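Local coordinates for protein beta-Ala-His dipeptidase (Homo sapiens, PDB 3DLJ) that hydrolyses Xaa-His dipeptides, above all carnosine and anserine, as a secreted homodimeric metallopeptidase of the M20A family that binds two zinc ions per subunit, at residues R410-V415 against T471-A476; K214-Y219 against L445-A450; E14-Y19 against S156-L161; D164-I169 against F477-A482. All coordinates share one frame; numbering follows the deposited sequence.

Contact 1 of 4, residues R410-V415 against T471-A476; sequences RAIRTV and TKLFAA
Leu-473 and Val-415, which have the most surface buried here, reach across from opposite partners where helix 403-416 packs on the C-terminal helix 464-482. The short axes approach to 8.5 Å at 129°, an inclined, more nearly antiparallel crossing. Leu-473 carries its CG anti to the backbone N (chi1 175°), which sends CD1 against the flank of the other helix: it lies 3.5 Å from Ile-412 CG1 and is also in contact with the CB of Ala-411. Val-415 answers with both methyls. Its CG2 sits over the backbone, 3.6 Å from Lys-472 O and against the N of Leu-473, while CG1 meets the CB of Lys-472. The lysine crosses the valine at about a right angle and leads its ammonium away to salt bridges with Asp-21 and Glu-469. Beside these larger groups two small residues face each other: Ala-411 and Ala-476, whose CA atoms come within 5.1 Å and whose CB methyls meet at 4.0 Å. That short CA separation shows how alanines let the backbones close up. Every touch across the pair is apolar or methyl-to-backbone, which implies that complementary shape and burial of hydrocarbon, rather than directional polar bonds, hold the two helices together.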
loop_
_atom_site.group_PDB
_atom_site.type_symbol
_atom_site.label_atom_id
_atom_site.label_comp_id
_atom_site.label_asym_id
_atom_site.label_seq_id
_atom_site.Cartn_x
_atom_site.Cartn_y
_atom_site.Cartn_z
ATOM N N ARG A 410 -0.185 -21.885 9.331
ATOM C CA ARG A 410 -0.508 -22.446 10.641
ATOM C C ARG A 410 -1.142 -21.446 11.617
ATOM O O ARG A 410 -2.142 -21.762 12.254
ATOM C CB ARG A 410 0.727 -23.098 11.271
ATOM C CG ARG A 410 1.258 -24.326 10.523
ATOM N N ALA A 411 -0.586 -20.241 11.728
ATOM C CA ALA A 411 -1.171 -19.230 12.609
ATOM C C ALA A 411 -2.602 -18.894 12.189
ATOM O O ALA A 411 -3.469 -18.711 13.045
ATOM C CB ALA A 411 -0.304 -17.964 12.664
ATOM N N ILE A 412 -2.836 -18.822 10.870
ATOM C CA ILE A 412 -4.166 -18.509 10.327
ATOM C C ILE A 412 -5.162 -19.596 10.634
ATOM O O ILE A 412 -6.265 -19.299 11.093
ATOM C CB ILE A 412 -4.146 -18.170 8.797
ATOM C CG1 ILE A 412 -3.521 -16.789 8.571
ATOM C CG2 ILE A 412 -5.571 -18.215 8.184
ATOM C CD1 ILE A 412 -3.576 -16.315 7.140
ATOM N N ARG A 413 -4.758 -20.851 10.418
ATOM C CA ARG A 413 -5.596 -21.995 10.731
ATOM C C ARG A 413 -6.022 -21.982 12.197
ATOM O O ARG A 413 -7.210 -22.164 12.497
ATOM C CB ARG A 413 -4.920 -23.320 10.342
ATOM N N THR A 414 -5.071 -21.718 13.096
ATOM C CA THR A 414 -5.352 -21.655 14.545
ATOM C C THR A 414 -6.421 -20.620 14.912
ATOM O O THR A 414 -7.346 -20.929 15.678
ATOM C CB THR A 414 -4.064 -21.389 15.385
ATOM O OG1 THR A 414 -3.209 -22.528 15.327
ATOM C CG2 THR A 414 -4.394 -21.113 16.847
ATOM N N VAL A 415 -6.290 -19.402 14.376
ATOM C CA VAL A 415 -7.153 -18.274 14.787
ATOM C C VAL A 415 -8.517 -18.261 14.081
ATOM O O VAL A 415 -9.544 -17.969 14.693
ATOM C CB VAL A 415 -6.427 -16.906 14.656
ATOM C CG1 VAL A 415 -7.364 -15.742 14.948
ATOM C CG2 VAL A 415 -5.225 -16.864 15.603
ATOM N N THR A 471 -4.785 -9.313 15.833
ATOM C CA THR A 471 -3.915 -9.302 16.997
ATOM C C THR A 471 -3.609 -10.726 17.492
ATOM O O THR A 471 -2.451 -11.047 17.804
ATOM C CB THR A 471 -4.523 -8.428 18.148
ATOM O OG1 THR A 471 -4.897 -7.127 17.642
ATOM C CG2 THR A 471 -3.548 -8.279 19.310
ATOM N N LYS A 472 -4.634 -11.575 17.544
ATOM C CA LYS A 472 -4.476 -12.993 17.876
ATOM C C LYS A 472 -3.652 -13.780 16.863
ATOM O O LYS A 472 -2.860 -14.670 17.244
ATOM C CB LYS A 472 -5.839 -13.654 18.028
ATOM C CG LYS A 472 -6.574 -13.196 19.245
ATOM C CD LYS A 472 -8.053 -13.270 19.000
ATOM C CE LYS A 472 -8.819 -12.975 20.244
ATOM N NZ LYS A 472 -10.115 -13.651 20.118
ATOM N N LEU A 473 -3.850 -13.456 15.582
ATOM C CA LEU A 473 -3.099 -14.054 14.490
ATOM C C LEU A 473 -1.608 -13.804 14.691
ATOM O O LEU A 473 -0.783 -14.727 14.580
ATOM C CB LEU A 473 -3.546 -13.475 13.137
ATOM C CG LEU A 473 -2.765 -13.907 11.892
ATOM C CD1 LEU A 473 -2.925 -15.384 11.744
ATOM C CD2 LEU A 473 -3.272 -13.220 10.648
ATOM N N PHE A 474 -1.261 -12.556 14.975
ATOM C CA PHE A 474 0.119 -12.221 15.240
ATOM C C PHE A 474 0.675 -12.960 16.473
ATOM O O PHE A 474 1.824 -13.428 16.471
ATOM C CB PHE A 474 0.296 -10.685 15.344
ATOM C CG PHE A 474 0.175 -9.948 14.026
ATOM C CD1 PHE A 474 0.540 -10.554 12.814
ATOM C CD2 PHE A 474 -0.263 -8.613 13.997
ATOM C CE1 PHE A 474 0.447 -9.851 11.586
ATOM C CE2 PHE A 474 -0.360 -7.879 12.763
ATOM C CZ PHE A 474 0.001 -8.501 11.570
ATOM N N ALA A 475 -0.124 -13.044 17.535
ATOM C CA ALA A 475 0.252 -13.831 18.742
ATOM C C ALA A 475 0.588 -15.317 18.421
ATOM O O ALA A 475 1.668 -15.824 18.782
ATOM C CB ALA A 475 -0.847 -13.733 19.799
ATOM N N ALA A 476 -0.318 -15.997 17.720
ATOM C CA ALA A 476 -0.084 -17.372 17.266
ATOM C C ALA A 476 1.196 -17.503 16.405
ATOM O O ALA A 476 1.940 -18.500 16.509
ATOM C CB ALA A 476 -1.307 -17.890 16.495
#

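Contact 2 of 4, residues K214-Y219 against L445-A450; sequences KPAITY and LIPLGA
Ala-216 opens the contact by packing its carbonyl against the ring of Pro-447, with O 3.3 Å from CD, while its CB methyl meets CG of the same ring at 4.0 Å. The proline rests on both backbone and side chain of the alanine. At Ile-217 the touch is lighter: CG2, placed anti to the backbone N by a chi1 of -70° for CG1, comes 3.8 Å from Leu-445 O. Thr-218 follows and does the most. Its backbone N donates to Leu-445 O over 3.2 Å, nearly straight at the hydrogen (174°), with the donor tilted 16° from the carbonyl plane. Its side chain divides the work between two residues: CG2 lies 3.9 Å from Leu-445 CD1, and OG1 lies beside the Pro-447 ring, 3.7 Å from CG. In return, Leu-445 lays its CB 3.3 Å from Thr-218 O, an oxygen that accepts a hydrogen bond from Tyr-405. From strand 444-445, an outermost strand of the zinc-binding domain's six-stranded sheet, the chain 445-450 passes the start of strand 216-232. Strand 421-425 flanks that start through backbone bonds to Ile-217 and Tyr-219, helix 403-416 covers Ile-217, and helix 464-482 packs against Ile-446 and Leu-448.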
loop_
_atom_site.group_PDB
_atom_site.type_symbol
_atom_site.label_atom_id
_atom_site.label_comp_id
_atom_site.label_asym_id
_atom_site.label_seq_id
_atom_site.Cartn_x
_atom_site.Cartn_y
_atom_site.Cartn_z
ATOM N N LYS A 214 -12.837 -15.863 3.679
ATOM C CA LYS A 214 -11.581 -16.615 3.744
ATOM C C LYS A 214 -10.358 -15.690 3.922
ATOM O O LYS A 214 -10.155 -14.750 3.135
ATOM C CB LYS A 214 -11.424 -17.514 2.507
ATOM N N PRO A 215 -9.548 -15.935 4.973
ATOM C CA PRO A 215 -8.348 -15.131 5.195
ATOM C C PRO A 215 -7.306 -15.466 4.151
ATOM O O PRO A 215 -7.473 -16.418 3.381
ATOM C CB PRO A 215 -7.875 -15.566 6.595
ATOM C CG PRO A 215 -9.037 -16.333 7.192
ATOM C CD PRO A 215 -9.706 -16.969 6.016
ATOM N N ALA A 216 -6.229 -14.702 4.108
ATOM C CA ALA A 216 -5.291 -14.872 3.023
ATOM C C ALA A 216 -3.867 -14.729 3.490
ATOM O O ALA A 216 -3.607 -14.166 4.566
ATOM C CB ALA A 216 -5.585 -13.855 1.930
ATOM N N ILE A 217 -2.962 -15.276 2.680
ATOM C CA ILE A 217 -1.550 -14.930 2.719
ATOM C C ILE A 217 -1.153 -14.504 1.303
ATOM O O ILE A 217 -1.544 -15.149 0.328
ATOM C CB ILE A 217 -0.650 -16.110 3.214
ATOM C CG1 ILE A 217 -0.875 -16.386 4.695
ATOM C CG2 ILE A 217 0.818 -15.773 3.059
ATOM C CD1 ILE A 217 -0.706 -17.858 5.062
ATOM N N THR A 218 -0.375 -13.425 1.204
ATOM C CA THR A 218 -0.058 -12.794 -0.075
ATOM C C THR A 218 1.407 -13.027 -0.421
ATOM O O THR A 218 2.297 -12.741 0.384
ATOM C CB THR A 218 -0.413 -11.292 -0.022
ATOM O OG1 THR A 218 -1.782 -11.152 0.413
ATOM C CG2 THR A 218 -0.211 -10.596 -1.388
ATOM N N TYR A 219 1.659 -13.566 -1.612
ATOM C CA TYR A 219 3.006 -13.994 -1.994
ATOM C C TYR A 219 3.515 -13.374 -3.295
ATOM O O TYR A 219 4.629 -13.691 -3.737
ATOM C CB TYR A 219 3.081 -15.521 -2.101
ATOM C CG TYR A 219 2.316 -16.107 -3.272
ATOM C CD1 TYR A 219 2.940 -16.315 -4.519
ATOM C CD2 TYR A 219 0.977 -16.483 -3.132
ATOM C CE1 TYR A 219 2.236 -16.857 -5.588
ATOM C CE2 TYR A 219 0.275 -17.032 -4.188
ATOM C CZ TYR A 219 0.907 -17.218 -5.410
ATOM O OH TYR A 219 0.200 -17.759 -6.452
ATOM N N LEU A 445 3.912 -11.524 3.545
ATOM C CA LEU A 445 2.818 -10.562 3.619
ATOM C C LEU A 445 1.580 -11.157 4.275
ATOM O O LEU A 445 0.925 -12.034 3.720
ATOM C CB LEU A 445 2.475 -9.972 2.241
ATOM C CG LEU A 445 3.611 -9.413 1.389
ATOM C CD1 LEU A 445 3.037 -9.027 0.054
ATOM C CD2 LEU A 445 4.282 -8.226 2.037
ATOM N N ILE A 446 1.266 -10.659 5.469
ATOM C CA ILE A 446 0.082 -11.099 6.207
ATOM C C ILE A 446 -0.980 -9.991 6.209
ATOM O O ILE A 446 -0.923 -9.078 7.015
ATOM C CB ILE A 446 0.435 -11.537 7.657
ATOM C CG1 ILE A 446 1.670 -12.468 7.644
ATOM C CG2 ILE A 446 -0.760 -12.217 8.304
ATOM C CD1 ILE A 446 2.167 -12.918 9.020
ATOM N N PRO A 447 -1.957 -10.088 5.299
ATOM C CA PRO A 447 -2.999 -9.083 5.204
ATOM C C PRO A 447 -3.927 -9.150 6.421
ATOM O O PRO A 447 -4.305 -10.240 6.823
ATOM C CB PRO A 447 -3.737 -9.458 3.909
ATOM C CG PRO A 447 -3.451 -10.932 3.688
ATOM C CD PRO A 447 -2.122 -11.196 4.328
ATOM N N LEU A 448 -4.247 -7.991 7.019
ATOM C CA LEU A 448 -5.286 -7.908 8.063
ATOM C C LEU A 448 -6.564 -7.242 7.556
ATOM O O LEU A 448 -7.645 -7.430 8.132
ATOM C CB LEU A 448 -4.796 -7.170 9.324
ATOM C CG LEU A 448 -3.790 -7.796 10.295
ATOM C CD1 LEU A 448 -3.945 -7.184 11.696
ATOM C CD2 LEU A 448 -3.970 -9.269 10.346
ATOM N N GLY A 449 -6.444 -6.487 6.470
ATOM C CA GLY A 449 -7.572 -5.748 5.933
ATOM C C GLY A 449 -8.601 -6.554 5.169
ATOM O O GLY A 449 -8.289 -7.584 4.579
ATOM N N ALA A 450 -9.849 -6.092 5.195
ATOM C CA ALA A 450 -10.873 -6.670 4.333
ATOM C C ALA A 450 -10.809 -6.008 2.973
ATOM O O ALA A 450 -10.310 -4.891 2.829
ATOM C CB ALA A 450 -12.284 -6.552 4.934
#

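Contact 3 of 4, residues E14-Y19 against S156-L161; sequences EKVFQY and SAFRAL
Tyr-19 lies along the end of helix 141-160 and the residue after it, touching them from CB to hydroxyl. CB starts 4.0 Å from Leu-161 CD1. With CG anti to the backbone N (chi1 -174°), the ring is carried out over Ala-157, whose CA lies over one face, 4.2 Å from the centroid, a CH-pi contact. The ring atom CD2 is 3.6 Å from Ala-157 CB, while CD1 meets Leu-161 CD2, the two side chains running antiparallel past one another. Further out, CE1 comes 3.5 Å from Ala-160 CB. At the tip, Tyr-19 OH lies 2.7 Å from the O of a water in the ring plane, which donates to Ser-156 OG, itself bonded to Asn-153 O. Replacing Tyr-19 by an alanine would probably strip the ring contacts from Ala-157 and Ala-160 and leave the water without its phenolic mate. One turn earlier, Val-16 sets CG2 over the centre of the Phe-158 ring, 3.9 Å from the centroid and 4° off its normal. The short axes cross at 110° and approach to 9.3 Å, so helix 13-22 lies nearly square to helix 141-160; helix 464-482 packs against Val-16 and Phe-158, and Phe-27 of helix 24-35 touches Tyr-19.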
loop_
_atom_site.group_PDB
_atom_site.type_symbol
_atom_site.label_atom_id
_atom_site.label_comp_id
_atom_site.label_asym_id
_atom_site.label_seq_id
_atom_site.Cartn_x
_atom_site.Cartn_y
_atom_site.Cartn_z
ATOM N N GLU A 14 -4.120 -19.396 24.926
ATOM C CA GLU A 14 -5.436 -19.258 25.512
ATOM C C GLU A 14 -5.491 -18.003 26.371
ATOM O O GLU A 14 -6.436 -17.245 26.263
ATOM C CB GLU A 14 -5.780 -20.490 26.365
ATOM C CG GLU A 14 -7.286 -20.771 26.472
ATOM N N LYS A 15 -4.467 -17.786 27.200
ATOM C CA LYS A 15 -4.419 -16.662 28.133
ATOM C C LYS A 15 -4.151 -15.379 27.389
ATOM O O LYS A 15 -4.793 -14.371 27.666
ATOM C CB LYS A 15 -3.362 -16.888 29.220
ATOM C CG LYS A 15 -3.954 -17.455 30.490
ATOM C CD LYS A 15 -3.351 -18.788 30.887
ATOM C CE LYS A 15 -4.195 -19.466 31.953
ATOM N NZ LYS A 15 -3.795 -20.878 32.173
ATOM N N VAL A 16 -3.210 -15.428 26.440
ATOM C CA VAL A 16 -2.945 -14.321 25.506
ATOM C C VAL A 16 -4.206 -13.920 24.732
ATOM O O VAL A 16 -4.511 -12.754 24.636
ATOM C CB VAL A 16 -1.784 -14.658 24.518
ATOM C CG1 VAL A 16 -1.753 -13.680 23.367
ATOM C CG2 VAL A 16 -0.461 -14.628 25.226
ATOM N N PHE A 17 -4.937 -14.900 24.213
ATOM C CA PHE A 17 -6.203 -14.678 23.491
ATOM C C PHE A 17 -7.271 -14.081 24.402
ATOM O O PHE A 17 -7.986 -13.164 23.991
ATOM C CB PHE A 17 -6.728 -15.989 22.881
ATOM C CG PHE A 17 -6.038 -16.410 21.593
ATOM C CD1 PHE A 17 -4.774 -15.926 21.246
ATOM C CD2 PHE A 17 -6.657 -17.317 20.733
ATOM C CE1 PHE A 17 -4.145 -16.332 20.076
ATOM C CE2 PHE A 17 -6.035 -17.720 19.548
ATOM C CZ PHE A 17 -4.775 -17.234 19.227
ATOM N N GLN A 18 -7.382 -14.616 25.622
ATOM C CA GLN A 18 -8.275 -14.076 26.646
ATOM C C GLN A 18 -7.963 -12.601 26.889
ATOM O O GLN A 18 -8.873 -11.791 26.922
ATOM C CB GLN A 18 -8.153 -14.830 27.988
ATOM C CG GLN A 18 -8.532 -16.300 27.996
ATOM C CD GLN A 18 -8.137 -17.026 29.326
ATOM O OE1 GLN A 18 -8.011 -16.397 30.407
ATOM N NE2 GLN A 18 -7.956 -18.340 29.239
ATOM N N TYR A 19 -6.681 -12.277 27.086
ATOM C CA TYR A 19 -6.201 -10.889 27.293
ATOM C C TYR A 19 -6.661 -9.962 26.160
ATOM O O TYR A 19 -7.254 -8.911 26.400
ATOM C CB TYR A 19 -4.660 -10.850 27.456
ATOM C CG TYR A 19 -4.084 -9.489 27.804
ATOM C CD1 TYR A 19 -3.765 -9.143 29.126
ATOM C CD2 TYR A 19 -3.871 -8.538 26.807
ATOM C CE1 TYR A 19 -3.231 -7.866 29.438
ATOM C CE2 TYR A 19 -3.363 -7.294 27.096
ATOM C CZ TYR A 19 -3.045 -6.952 28.404
ATOM O OH TYR A 19 -2.543 -5.678 28.612
ATOM N N SER A 156 2.273 -6.766 23.436
ATOM C CA SER A 156 1.893 -6.212 24.729
ATOM C C SER A 156 1.052 -7.186 25.582
ATOM O O SER A 156 1.016 -7.049 26.800
ATOM C CB SER A 156 1.176 -4.874 24.540
ATOM O OG SER A 156 -0.214 -5.086 24.329
ATOM N N ALA A 157 0.412 -8.177 24.953
ATOM C CA ALA A 157 -0.289 -9.237 25.679
ATOM C C ALA A 157 0.656 -10.227 26.380
ATOM O O ALA A 157 0.437 -10.542 27.541
ATOM C CB ALA A 157 -1.258 -9.972 24.768
ATOM N N PHE A 158 1.688 -10.716 25.678
ATOM C CA PHE A 158 2.754 -11.546 26.274
ATOM C C PHE A 158 3.502 -10.770 27.373
ATOM O O PHE A 158 3.845 -11.318 28.408
ATOM C CB PHE A 158 3.779 -11.997 25.214
ATOM C CG PHE A 158 3.279 -13.042 24.248
ATOM C CD1 PHE A 158 2.533 -12.684 23.136
ATOM C CD2 PHE A 158 3.603 -14.389 24.424
ATOM C CE1 PHE A 158 2.083 -13.646 22.235
ATOM C CE2 PHE A 158 3.149 -15.347 23.526
ATOM C CZ PHE A 158 2.389 -14.957 22.419
ATOM N N ARG A 159 3.749 -9.490 27.133
ATOM C CA ARG A 159 4.462 -8.642 28.088
ATOM C C ARG A 159 3.667 -8.387 29.387
ATOM O O ARG A 159 4.198 -8.537 30.493
ATOM C CB ARG A 159 4.881 -7.321 27.414
ATOM C CG ARG A 159 5.888 -7.482 26.235
ATOM C CD ARG A 159 7.294 -7.951 26.685
ATOM N NE ARG A 159 7.870 -6.994 27.623
ATOM C CZ ARG A 159 8.590 -7.309 28.694
ATOM N NH1 ARG A 159 8.842 -8.585 28.985
ATOM N NH2 ARG A 159 9.039 -6.343 29.496
ATOM N N ALA A 160 2.405 -7.983 29.244
ATOM C CA ALA A 160 1.507 -7.800 30.388
ATOM C C ALA A 160 1.380 -9.081 31.237
ATOM O O ALA A 160 1.362 -9.013 32.459
ATOM C CB ALA A 160 0.153 -7.339 29.916
ATOM N N LEU A 161 1.307 -10.239 30.591
ATOM C CA LEU A 161 1.161 -11.519 31.299
ATOM C C LEU A 161 2.472 -12.165 31.761
ATOM O O LEU A 161 2.456 -13.247 32.335
ATOM C CB LEU A 161 0.370 -12.518 30.441
ATOM C CG LEU A 161 -1.045 -12.100 30.036
ATOM C CD1 LEU A 161 -1.629 -13.040 29.000
ATOM C CD2 LEU A 161 -1.948 -11.978 31.254
HETATM O O HOH W 1 -1.701 -4.027 26.627
#

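Contact 4 of 4, residues D164-I169 against F477-A482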
loop_
_atom_site.group_PDB
_atom_site.type_symbol
_atom_site.label_atom_id
_atom_site.label_comp_id
_atom_site.label_asym_id
_atom_site.label_seq_id
_atom_site.Cartn_x
_atom_site.Cartn_y
_atom_site.Cartn_z
ATOM N N ASP A 164 6.986 -15.260 28.324
ATOM C CA ASP A 164 8.075 -15.342 27.385
ATOM C C ASP A 164 7.549 -15.249 25.956
ATOM O O ASP A 164 6.666 -16.027 25.555
ATOM C CB ASP A 164 8.770 -16.702 27.596
ATOM C CG ASP A 164 10.049 -16.863 26.766
ATOM O OD1 ASP A 164 10.989 -16.044 26.954
ATOM O OD2 ASP A 164 10.115 -17.834 25.954
ATOM N N LEU A 165 8.079 -14.283 25.205
ATOM C CA LEU A 165 7.855 -14.197 23.766
ATOM C C LEU A 165 8.703 -15.282 23.083
ATOM O O LEU A 165 9.901 -15.390 23.339
ATOM C CB LEU A 165 8.220 -12.798 23.241
ATOM C CG LEU A 165 7.179 -11.662 23.353
ATOM C CD1 LEU A 165 7.846 -10.314 23.539
ATOM C CD2 LEU A 165 6.209 -11.617 22.172
ATOM N N PRO A 166 8.075 -16.112 22.242
ATOM C CA PRO A 166 8.733 -17.238 21.561
ATOM C C PRO A 166 9.946 -16.868 20.666
ATOM O O PRO A 166 10.882 -17.670 20.513
ATOM C CB PRO A 166 7.601 -17.811 20.708
ATOM C CG PRO A 166 6.338 -17.416 21.457
ATOM C CD PRO A 166 6.638 -16.039 21.912
ATOM N N VAL A 167 9.909 -15.675 20.076
ATOM C CA VAL A 167 10.983 -15.178 19.222
ATOM C C VAL A 167 11.422 -13.794 19.704
ATOM O O VAL A 167 10.640 -13.100 20.368
ATOM C CB VAL A 167 10.538 -15.095 17.735
ATOM C CG1 VAL A 167 10.372 -16.487 17.140
ATOM C CG2 VAL A 167 9.237 -14.282 17.580
ATOM N N ASN A 168 12.669 -13.408 19.404
ATOM C CA ASN A 168 13.069 -12.012 19.494
ATOM C C ASN A 168 12.287 -11.241 18.422
ATOM O O ASN A 168 11.925 -11.789 17.377
ATOM C CB ASN A 168 14.583 -11.823 19.293
ATOM C CG ASN A 168 15.436 -12.607 20.298
ATOM O OD1 ASN A 168 15.291 -12.485 21.520
ATOM N ND2 ASN A 168 16.358 -13.398 19.771
ATOM N N ILE A 169 11.990 -9.977 18.688
ATOM C CA ILE A 169 11.234 -9.178 17.742
ATOM C C ILE A 169 11.936 -7.871 17.479
ATOM O O ILE A 169 12.313 -7.138 18.398
ATOM C CB ILE A 169 9.780 -8.924 18.222
ATOM C CG1 ILE A 169 9.037 -10.268 18.338
ATOM C CG2 ILE A 169 9.043 -7.965 17.262
ATOM C CD1 ILE A 169 7.588 -10.143 18.794
ATOM N N PHE A 477 1.432 -16.488 15.573
ATOM C CA PHE A 477 2.514 -16.460 14.605
ATOM C C PHE A 477 3.880 -16.399 15.287
ATOM O O PHE A 477 4.810 -17.108 14.874
ATOM C CB PHE A 477 2.299 -15.287 13.636
ATOM C CG PHE A 477 3.363 -15.142 12.589
ATOM C CD1 PHE A 477 3.480 -16.068 11.547
ATOM C CD2 PHE A 477 4.242 -14.066 12.622
ATOM C CE1 PHE A 477 4.452 -15.917 10.554
ATOM C CE2 PHE A 477 5.223 -13.921 11.637
ATOM C CZ PHE A 477 5.325 -14.851 10.600
ATOM N N PHE A 478 3.996 -15.572 16.335
ATOM C CA PHE A 478 5.220 -15.531 17.154
ATOM C C PHE A 478 5.646 -16.949 17.517
ATOM O O PHE A 478 6.827 -17.310 17.405
ATOM C CB PHE A 478 5.036 -14.734 18.457
ATOM C CG PHE A 478 4.690 -13.284 18.260
ATOM C CD1 PHE A 478 4.109 -12.560 19.302
ATOM C CD2 PHE A 478 4.911 -12.648 17.052
ATOM C CE1 PHE A 478 3.768 -11.226 19.148
ATOM C CE2 PHE A 478 4.566 -11.311 16.889
ATOM C CZ PHE A 478 3.994 -10.600 17.941
ATOM N N LEU A 479 4.659 -17.731 17.951
ATOM C CA LEU A 479 4.862 -19.080 18.432
ATOM C C LEU A 479 5.274 -20.014 17.286
ATOM O O LEU A 479 6.157 -20.853 17.453
ATOM C CB LEU A 479 3.605 -19.568 19.163
ATOM C CG LEU A 479 3.680 -20.850 19.997
ATOM C CD1 LEU A 479 4.639 -20.716 21.183
ATOM C CD2 LEU A 479 2.278 -21.239 20.493
ATOM N N GLU A 480 4.671 -19.831 16.118
ATOM C CA GLU A 480 4.987 -20.656 14.955
ATOM C C GLU A 480 6.398 -20.423 14.408
ATOM O O GLU A 480 7.080 -21.366 14.018
ATOM C CB GLU A 480 3.927 -20.471 13.867
ATOM C CG GLU A 480 2.561 -21.055 14.230
ATOM C CD GLU A 480 2.539 -22.577 14.207
ATOM O OE1 GLU A 480 3.537 -23.214 13.782
ATOM O OE2 GLU A 480 1.502 -23.146 14.608
ATOM N N MET A 481 6.830 -19.166 14.381
ATOM C CA MET A 481 8.206 -18.827 13.997
ATOM C C MET A 481 9.265 -19.459 14.923
ATOM O O MET A 481 10.346 -19.837 14.466
ATOM C CB MET A 481 8.404 -17.310 13.919
ATOM C CG MET A 481 7.773 -16.625 12.703
ATOM S SD MET A 481 8.269 -17.199 11.048
ATOM C CE MET A 481 10.040 -17.527 11.205
ATOM N N ALA A 482 8.950 -19.581 16.213
ATOM C CA ALA A 482 9.863 -20.206 17.161
ATOM C C ALA A 482 10.010 -21.697 16.886
ATOM O O ALA A 482 11.026 -22.300 17.251
ATOM C CB ALA A 482 9.396 -19.981 18.591
#
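The chain of 164-169 runs past helix 464-482 as an irregular segment leading into strand 168-174, bringing the CA of Pro-166 within 5.3 Å of that of Leu-479. This is helix-on-sheet packing of the alpha/beta zinc-binding domain of the M20 fold, on the approach to an interior strand of the sheet. Phe-478 has the most surface buried. With CG anti to the carbonyl carbon (chi1 -62°), its ring is directed toward the strand, and the CD1 methyl of Ile-169 lies over one face, 3.8 Å from the centroid and 14° off the normal, an offset CH-pi contact. Leu-165 lies alongside, pointing the same way, with CD2 3.7 Å from Phe-478 CD1. Trp-151 of helix 141-160 adds an edge-to-face ring contact to Phe-478. A serine in place of Phe-478 would probably open a gap between strand and helix and leave the methyls of Ile-169 and Leu-165 without the ring they pack on. Pro-166 fits its ring against the helix: CG meets Leu-479 CD1 at 3.7 Å, and the two side chains cross at about a right angle. Val-167 uses CG1 against Met-481 CB (3.9 Å) and the backbone N of Ala-482. Nearer the chain end, the methyl of Ala-482 touches Pro-166 twice from one side, with CB 3.5 Å from Pro-166 CB and 3.4 Å from Pro-166 O.

How the contacts relate
Helix 464-482 joins contacts 1 and 4, whose centres lie 12 Å apart: residues 471-476 face helix 403-416, and the next turns, 477-482, face residues 164-169, which lead into strand 168-174. Contact 3 stands 13 Å from the centres of both, linked to contact 1 where Ala-475 CB meets Val-16 CG1 at 3.7 Å and to contact 4 through the ring of Phe-158. Contact 2 adjoins contact 1, Ile-412 CD1 lying 3.6 Å from Ile-217 CG1, but has no touch with contact 3. It is the one close to the metal site: the Leu-445 side chain is about 7 Å from that of zinc ligand Asp-206 and about 10 Å from a bound zinc ion. The others lie away from annotated sites.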